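Local coordinates for protein alkyl hydroperoxide reductase/ Thiol specific antioxidant/ Mal allergen (Burkholderia ambifaria, PDB 5ENU) that probably reduces hydrogen peroxide and organic hydroperoxides by way of a reactive cysteine thiol, as a thioredoxin-fold peroxiredoxin of the AhpC/TSA family, at residues C52-E55 with G56-R60; D153-S156 with A157-L161; R60-Y63 with P64-K67. All blocks are in the same frame, centred on the assembly; numbering follows the deposited sequence. Where two conformers were deposited one is given.

Contact 1: C52-E55 with G56-R60; sequences CTTE and GLQFR
Glu55 and Phe59, one helical turn apart, pair alongside each other on the buried side of 52-60. Their side chains run in the same direction, the carboxylate plane only 25° from the ring plane. Glu55 CG sits anti to the backbone N (chi1 -171°) and the chain stays extended, which carries OE2 to 3.7 Å from Phe59 CE2. This is van der Waals contact; the strong polar partner of the carboxylate is Arg127, which forms a salt bridge with OE1. The phenyl ring stacks with Tyr42 of strand 38-43.

Two further i to i+4 pairs meet by van der Waals contact through the threonine methyls. Thr54 CG2 lies 3.7 Å from Gln58 CD, alongside the amide, and Thr53 CG2 meets Leu57 CD1 at 4.0 Å. In both threonines the methyl is anti to the backbone N, while OG1 turns back along the helix: Thr53 OG1 bonds to Thr49 O and Thr54 OG1 to Pro50 O.

Backbone bonds supply the polar part. Leu57 N reaches Thr53 O at 2.9 Å, and Phe59 N reaches Glu55 O at 3.0 Å with an N-H...O angle of 169°. Gly56 N bonds to Cys52 O at 3.0 Å.

The unbroken i to i+4 pattern is that of the first turns of an alpha helix. In the thioredoxin fold of peroxiredoxins this helix carries the peroxidatic cysteine near its start, a place consistent with Cys52, beside Arg127.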
loop_
_atom_site.group_PDB
_atom_site.type_symbol
_atom_site.label_atom_id
_atom_site.label_comp_id
_atom_site.label_asym_id
_atom_site.label_seq_id
_atom_site.Cartn_x
_atom_site.Cartn_y
_atom_site.Cartn_z
ATOM N N CYS A 52 3.554 -6.839 9.777
ATOM C CA CYS A 52 4.018 -6.035 8.654
ATOM C C CYS A 52 5.307 -6.596 8.062
ATOM O O CYS A 52 5.523 -6.505 6.849
ATOM C CB CYS A 52 4.180 -4.578 9.107
ATOM S SG CYS A 52 2.642 -3.892 9.741
ATOM N N THR A 53 6.135 -7.242 8.888
ATOM C CA THR A 53 7.320 -7.916 8.380
ATOM C C THR A 53 6.922 -9.121 7.530
ATOM O O THR A 53 7.410 -9.295 6.407
ATOM C CB THR A 53 8.210 -8.322 9.561
ATOM O OG1 THR A 53 8.641 -7.145 10.253
ATOM C CG2 THR A 53 9.428 -9.131 9.088
ATOM N N THR A 54 6.008 -9.954 8.034
ATOM C CA THR A 54 5.559 -11.106 7.250
ATOM C C THR A 54 4.934 -10.657 5.930
ATOM O O THR A 54 5.226 -11.224 4.869
ATOM C CB THR A 54 4.563 -11.943 8.055
ATOM O OG1 THR A 54 5.196 -12.405 9.259
ATOM C CG2 THR A 54 4.076 -13.146 7.243
ATOM N N GLU A 55 4.066 -9.635 5.974
ATOM C CA GLU A 55 3.441 -9.159 4.746
ATOM C C GLU A 55 4.485 -8.710 3.723
ATOM O O GLU A 55 4.413 -9.073 2.542
ATOM C CB GLU A 55 2.441 -8.042 5.058
ATOM C CG GLU A 55 1.610 -7.656 3.839
ATOM C CD GLU A 55 0.523 -6.629 4.102
ATOM O OE1 GLU A 55 0.574 -5.944 5.144
ATOM O OE2 GLU A 55 -0.390 -6.524 3.232
ATOM N N GLY A 56 5.457 -7.916 4.159
ATOM C CA GLY A 56 6.510 -7.478 3.251
ATOM C C GLY A 56 7.307 -8.637 2.673
ATOM O O GLY A 56 7.571 -8.678 1.465
ATOM N N LEU A 57 7.672 -9.615 3.518
ATOM C CA LEU A 57 8.428 -10.780 3.053
ATOM C C LEU A 57 7.623 -11.629 2.083
ATOM O O LEU A 57 8.193 -12.200 1.144
ATOM C CB LEU A 57 8.880 -11.621 4.249
ATOM C CG LEU A 57 10.019 -10.979 5.061
ATOM C CD1 LEU A 57 10.307 -11.826 6.280
ATOM C CD2 LEU A 57 11.274 -10.807 4.235
ATOM N N GLN A 58 6.296 -11.707 2.270
ATOM C CA GLN A 58 5.492 -12.523 1.368
ATOM C C GLN A 58 5.305 -11.834 0.020
ATOM O O GLN A 58 5.357 -12.493 -1.029
ATOM C CB GLN A 58 4.173 -12.932 2.051
ATOM C CG GLN A 58 4.445 -13.996 3.140
ATOM C CD GLN A 58 3.213 -14.479 3.880
ATOM O OE1 GLN A 58 2.233 -13.767 4.007
ATOM N NE2 GLN A 58 3.287 -15.691 4.413
ATOM N N PHE A 59 5.153 -10.502 0.017
ATOM C CA PHE A 59 5.168 -9.792 -1.259
ATOM C C PHE A 59 6.521 -9.939 -1.943
ATOM O O PHE A 59 6.584 -10.107 -3.170
ATOM C CB PHE A 59 4.818 -8.306 -1.087
ATOM C CG PHE A 59 3.334 -8.010 -1.067
ATOM C CD1 PHE A 59 2.560 -8.224 -2.191
ATOM C CD2 PHE A 59 2.724 -7.481 0.074
ATOM C CE1 PHE A 59 1.204 -7.943 -2.185
ATOM C CE2 PHE A 59 1.360 -7.171 0.084
ATOM C CZ PHE A 59 0.604 -7.416 -1.054
ATOM N N ARG A 60 7.618 -9.910 -1.166
ATOM C CA ARG A 60 8.951 -10.117 -1.737
ATOM C C ARG A 60 9.061 -11.482 -2.406
ATOM O O ARG A 60 9.582 -11.602 -3.525
ATOM C CB ARG A 60 10.016 -9.988 -0.647
ATOM C CG ARG A 60 11.383 -10.463 -1.071
ATOM C CD ARG A 60 12.340 -10.221 0.055
ATOM N NE ARG A 60 13.708 -10.585 -0.299
ATOM C CZ ARG A 60 14.240 -11.771 -0.039
ATOM N NH1 ARG A 60 15.504 -12.038 -0.378
ATOM N NH2 ARG A 60 13.503 -12.688 0.575
#

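Contact 2: D153-S156 with A157-L161; sequences DVLS and AVQAL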
loop_
_atom_site.group_PDB
_atom_site.type_symbol
_atom_site.label_atom_id
_atom_site.label_comp_id
_atom_site.label_asym_id
_atom_site.label_seq_id
_atom_site.Cartn_x
_atom_site.Cartn_y
_atom_site.Cartn_z
ATOM N N ASP A 153 -4.036 -14.072 -2.466
ATOM C CA ASP A 153 -5.272 -13.529 -3.014
ATOM C C ASP A 153 -4.994 -12.344 -3.928
ATOM O O ASP A 153 -5.623 -12.205 -4.983
ATOM C CB ASP A 153 -6.203 -13.083 -1.878
ATOM C CG ASP A 153 -6.729 -14.243 -1.038
ATOM O OD1 ASP A 153 -6.697 -15.403 -1.495
ATOM O OD2 ASP A 153 -7.222 -13.981 0.086
ATOM N N VAL A 154 -4.091 -11.451 -3.521
ATOM C CA VAL A 154 -3.798 -10.292 -4.355
ATOM C C VAL A 154 -3.155 -10.733 -5.667
ATOM O O VAL A 154 -3.494 -10.211 -6.739
ATOM C CB VAL A 154 -2.952 -9.265 -3.588
ATOM C CG1 VAL A 154 -2.605 -8.060 -4.468
ATOM C CG2 VAL A 154 -3.683 -8.812 -2.334
ATOM N N LEU A 155 -2.249 -11.722 -5.616
ATOM C CA LEU A 155 -1.629 -12.192 -6.855
ATOM C C LEU A 155 -2.674 -12.794 -7.787
ATOM O O LEU A 155 -2.665 -12.528 -8.995
ATOM C CB LEU A 155 -0.527 -13.210 -6.567
ATOM C CG LEU A 155 0.170 -13.784 -7.813
ATOM C CD1 LEU A 155 0.834 -12.721 -8.693
ATOM C CD2 LEU A 155 1.169 -14.871 -7.423
ATOM N N SER A 156 -3.585 -13.609 -7.246
ATOM C CA SER A 156 -4.649 -14.162 -8.078
ATOM C C SER A 156 -5.450 -13.047 -8.740
ATOM O O SER A 156 -5.748 -13.109 -9.935
ATOM C CB SER A 156 -5.564 -15.055 -7.237
ATOM O OG SER A 156 -4.865 -16.179 -6.732
ATOM N N ALA A 157 -5.779 -11.998 -7.985
ATOM C CA ALA A 157 -6.554 -10.903 -8.556
ATOM C C ALA A 157 -5.771 -10.184 -9.652
ATOM O O ALA A 157 -6.323 -9.877 -10.716
ATOM C CB ALA A 157 -6.972 -9.943 -7.436
ATOM N N VAL A 158 -4.476 -9.937 -9.421
ATOM C CA VAL A 158 -3.622 -9.321 -10.433
ATOM C C VAL A 158 -3.620 -10.157 -11.709
ATOM O O VAL A 158 -3.734 -9.630 -12.828
ATOM C CB VAL A 158 -2.197 -9.135 -9.877
ATOM C CG1 VAL A 158 -1.177 -8.908 -10.997
ATOM C CG2 VAL A 158 -2.152 -7.961 -8.868
ATOM N N GLN A 159 -3.481 -11.477 -11.560
ATOM C CA GLN A 159 -3.379 -12.344 -12.733
ATOM C C GLN A 159 -4.682 -12.404 -13.519
ATOM O O GLN A 159 -4.662 -12.637 -14.730
ATOM C CB GLN A 159 -2.931 -13.741 -12.307
ATOM C CG GLN A 159 -1.475 -13.778 -11.847
ATOM C CD GLN A 159 -1.101 -15.072 -11.181
ATOM O OE1 GLN A 159 -1.931 -15.732 -10.574
ATOM N NE2 GLN A 159 0.166 -15.431 -11.274
ATOM N N ALA A 160 -5.816 -12.236 -12.853
ATOM C CA ALA A 160 -7.110 -12.353 -13.503
ATOM C C ALA A 160 -7.602 -11.053 -14.125
ATOM O O ALA A 160 -8.633 -11.078 -14.802
ATOM C CB ALA A 160 -8.170 -12.825 -12.504
ATOM N N LEU A 161 -6.919 -9.928 -13.919
ATOM C CA LEU A 161 -7.401 -8.669 -14.485
ATOM C C LEU A 161 -7.442 -8.737 -16.010
ATOM O O LEU A 161 -6.558 -9.336 -16.640
ATOM C CB LEU A 161 -6.538 -7.494 -14.061
ATOM C CG LEU A 161 -6.780 -6.859 -12.701
ATOM C CD1 LEU A 161 -5.889 -5.644 -12.554
ATOM C CD2 LEU A 161 -8.250 -6.472 -12.445
ATOM O OXT LEU A 161 -8.364 -8.198 -16.644
#
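From Asp153 to Gln159 the backbone is regular alpha helix, each carbonyl of 153-156 accepting the N-H four residues on, but the last of these bonds is more bent: the N-H...O angle falls from 166° for Val158 N on Val154 O to 138° for Ala160 N on Ser156 O. Beyond this, Leu161 N makes a weak bond to Val158 O, and the chain finishes in its terminal carboxylate.

Among the side chains, Leu155 and Gln159 make the most extensive pair. They cross obliquely, the leucine branch lying against the amide end of the glutamine. Leu155 CG is anti to the backbone N (chi1 179°), which leans the isobutyl group forward along the helix, and its CD1 comes to 3.8 Å from Gln159 NE2. The glutamine takes the other course: its CG lies beside its own backbone N, and the extended chain runs back over the preceding turn, with CG 3.3 Å from Leu155 O. The aliphatic part of Gln159 thereby lies against the carbonyl that its own N-H grips at 2.9 Å.

On the inner face Val154 CG1 and Val158 CG2 approach more loosely, at 4.4 Å, while CG2 of Val158 rests 3.4 Å from Val154 O. Both valines turn to Phe66 of helix 50-68 and to Val40 of strand 38-43.

Chemically, the contact divides in two. Backbone bonds hold the turns together, and the side chains add dispersion without a polar bond between them: valines face the core, while the amide of Gln159 lies along leucine carbons at an exposed position, giving an amphipathic C-terminal helix.

Contact 3: R60-Y63 with P64-K67; sequences RELY and PKFK
Tyr63 meets Lys67 through both its ring and its hydroxyl. The lysine chain climbs over one face of the phenol: Lys67 CG stands 3.8 Å from the Tyr63 ring centroid, 21° off the ring normal, a CH-pi contact displaced toward the rim on the CE2 side. Bends at chi2, chi3 and chi4 curl the chain round the ring's outer end, passing CD 3.5 Å from Tyr63 CZ and bringing NZ to hydrogen-bond with Tyr63 OH at 3.2 Å. The hydroxyl has a second partner in Glu72 OE2, which would probably favour the nearby ammonium group electrostatically. The backbones repeat the pairing, Lys67 N bonding to Tyr63 O at 2.9 Å.

Leu62 turns to the two residues on the far side of the proline. Its CB packs 3.9 Å from Phe66 CE2, and its methyl CD2 lies 3.9 Å from Lys65 CD, where the two side chains cross. Leu62 O serves two N-H groups: Phe66 N bonds to it in the carbonyl plane, and Lys65 N makes a weak, more bent bond.

The kink of the helix here is consistent with Pro64, which has no N-H for Arg60 O; its CD stands 4.1 Å from Arg60 O and 3.8 Å from Glu61 O. Lys65 N, with its weak bond to Leu62 O, likewise makes none to the turn before. Tyr63 CB packs against the same proline CD.

The kinked end of helix 50-68 lies between strand 71-77 and helix 150-160: Tyr63 and Phe66 lie on Ile73 of the strand, Phe66 and Leu62 meet Val151 of the helix, and Tyr63 also touches Pro94.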
loop_
_atom_site.group_PDB
_atom_site.type_symbol
_atom_site.label_atom_id
_atom_site.label_comp_id
_atom_site.label_asym_id
_atom_site.label_seq_id
_atom_site.Cartn_x
_atom_site.Cartn_y
_atom_site.Cartn_z
ATOM N N ARG A 60 7.618 -9.910 -1.166
ATOM C CA ARG A 60 8.951 -10.117 -1.737
ATOM C C ARG A 60 9.061 -11.482 -2.406
ATOM O O ARG A 60 9.582 -11.602 -3.525
ATOM C CB ARG A 60 10.016 -9.988 -0.647
ATOM C CG ARG A 60 11.383 -10.463 -1.071
ATOM C CD ARG A 60 12.340 -10.221 0.055
ATOM N NE ARG A 60 13.708 -10.585 -0.299
ATOM C CZ ARG A 60 14.240 -11.771 -0.039
ATOM N NH1 ARG A 60 15.504 -12.038 -0.378
ATOM N NH2 ARG A 60 13.503 -12.688 0.575
ATOM N N GLU A 61 8.591 -12.532 -1.721
ATOM C CA GLU A 61 8.748 -13.887 -2.234
ATOM C C GLU A 61 8.041 -14.067 -3.569
ATOM O O GLU A 61 8.542 -14.765 -4.461
ATOM C CB GLU A 61 8.201 -14.874 -1.208
ATOM C CG GLU A 61 8.261 -16.313 -1.649
ATOM C CD GLU A 61 7.612 -17.239 -0.636
ATOM O OE1 GLU A 61 8.119 -18.362 -0.451
ATOM O OE2 GLU A 61 6.598 -16.837 -0.016
ATOM N N LEU A 62 6.876 -13.449 -3.729
ATOM C CA LEU A 62 6.105 -13.578 -4.956
ATOM C C LEU A 62 6.323 -12.434 -5.934
ATOM O O LEU A 62 5.705 -12.431 -7.006
ATOM C CB LEU A 62 4.614 -13.749 -4.637
ATOM C CG LEU A 62 4.265 -15.109 -4.019
ATOM C CD1 LEU A 62 2.809 -15.187 -3.610
ATOM C CD2 LEU A 62 4.600 -16.215 -5.002
ATOM N N TYR A 63 7.217 -11.498 -5.618
ATOM C CA TYR A 63 7.459 -10.338 -6.477
ATOM C C TYR A 63 7.684 -10.683 -7.948
ATOM O O TYR A 63 7.096 -10.011 -8.811
ATOM C CB TYR A 63 8.599 -9.492 -5.895
ATOM C CG TYR A 63 8.772 -8.167 -6.594
ATOM C CD1 TYR A 63 7.801 -7.178 -6.468
ATOM C CD2 TYR A 63 9.895 -7.899 -7.365
ATOM C CE1 TYR A 63 7.933 -5.959 -7.080
ATOM C CE2 TYR A 63 10.047 -6.648 -7.994
ATOM C CZ TYR A 63 9.050 -5.692 -7.842
ATOM O OH TYR A 63 9.151 -4.446 -8.448
ATOM N N PRO A 64 8.496 -11.685 -8.307
ATOM C CA PRO A 64 8.683 -11.978 -9.740
ATOM C C PRO A 64 7.389 -12.330 -10.436
ATOM O O PRO A 64 7.218 -11.999 -11.619
ATOM C CB PRO A 64 9.663 -13.162 -9.741
ATOM C CG PRO A 64 10.356 -13.077 -8.421
ATOM C CD PRO A 64 9.326 -12.568 -7.465
ATOM N N LYS A 65 6.458 -12.981 -9.727
ATOM C CA LYS A 65 5.185 -13.323 -10.352
ATOM C C LYS A 65 4.307 -12.085 -10.548
ATOM O O LYS A 65 3.605 -11.971 -11.560
ATOM C CB LYS A 65 4.454 -14.386 -9.537
ATOM C CG LYS A 65 5.181 -15.714 -9.475
ATOM C CD LYS A 65 4.270 -16.778 -8.877
ATOM C CE LYS A 65 5.018 -18.053 -8.556
ATOM N NZ LYS A 65 5.618 -18.636 -9.771
ATOM N N PHE A 66 4.321 -11.156 -9.586
ATOM C CA PHE A 66 3.627 -9.888 -9.784
ATOM C C PHE A 66 4.188 -9.154 -10.998
ATOM O O PHE A 66 3.434 -8.669 -11.854
ATOM C CB PHE A 66 3.740 -9.017 -8.532
ATOM C CG PHE A 66 2.816 -9.434 -7.419
ATOM C CD1 PHE A 66 1.466 -9.089 -7.448
ATOM C CD2 PHE A 66 3.290 -10.177 -6.340
ATOM C CE1 PHE A 66 0.616 -9.480 -6.422
ATOM C CE2 PHE A 66 2.424 -10.576 -5.315
ATOM C CZ PHE A 66 1.088 -10.213 -5.359
ATOM N N LYS A 67 5.519 -9.089 -11.100
ATOM C CA LYS A 67 6.136 -8.399 -12.231
ATOM C C LYS A 67 5.772 -9.073 -13.552
ATOM O O LYS A 67 5.458 -8.396 -14.539
ATOM C CB LYS A 67 7.660 -8.352 -12.058
ATOM C CG LYS A 67 8.120 -7.507 -10.887
ATOM C CD LYS A 67 7.789 -6.025 -11.053
ATOM C CE LYS A 67 8.709 -5.318 -12.042
ATOM N NZ LYS A 67 10.060 -5.020 -11.476
#

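Contacts 1 and 3 follow one another on helix 50-68, sharing Arg60, with centres about 11 Å apart; the helix is the crossover of the beta-alpha-beta unit 38-43, 50-68, 71-77. Contact 2 comes last in the chain, on helix 150-160, its centre about 12 Å from that of contact 3 and 17 Å from that of contact 1. Phe66 ties them together: its CZ lies 3.9 Å from Phe59 CE1 of contact 1, and its CE1 lies 3.5 Å from Leu155 CA of contact 2. The C-terminal helix therefore packs beside the kinked end of helix 50-68, both helices touching strand 38-43 of the mixed sheet, while contact 1 occupies the cysteine-bearing end.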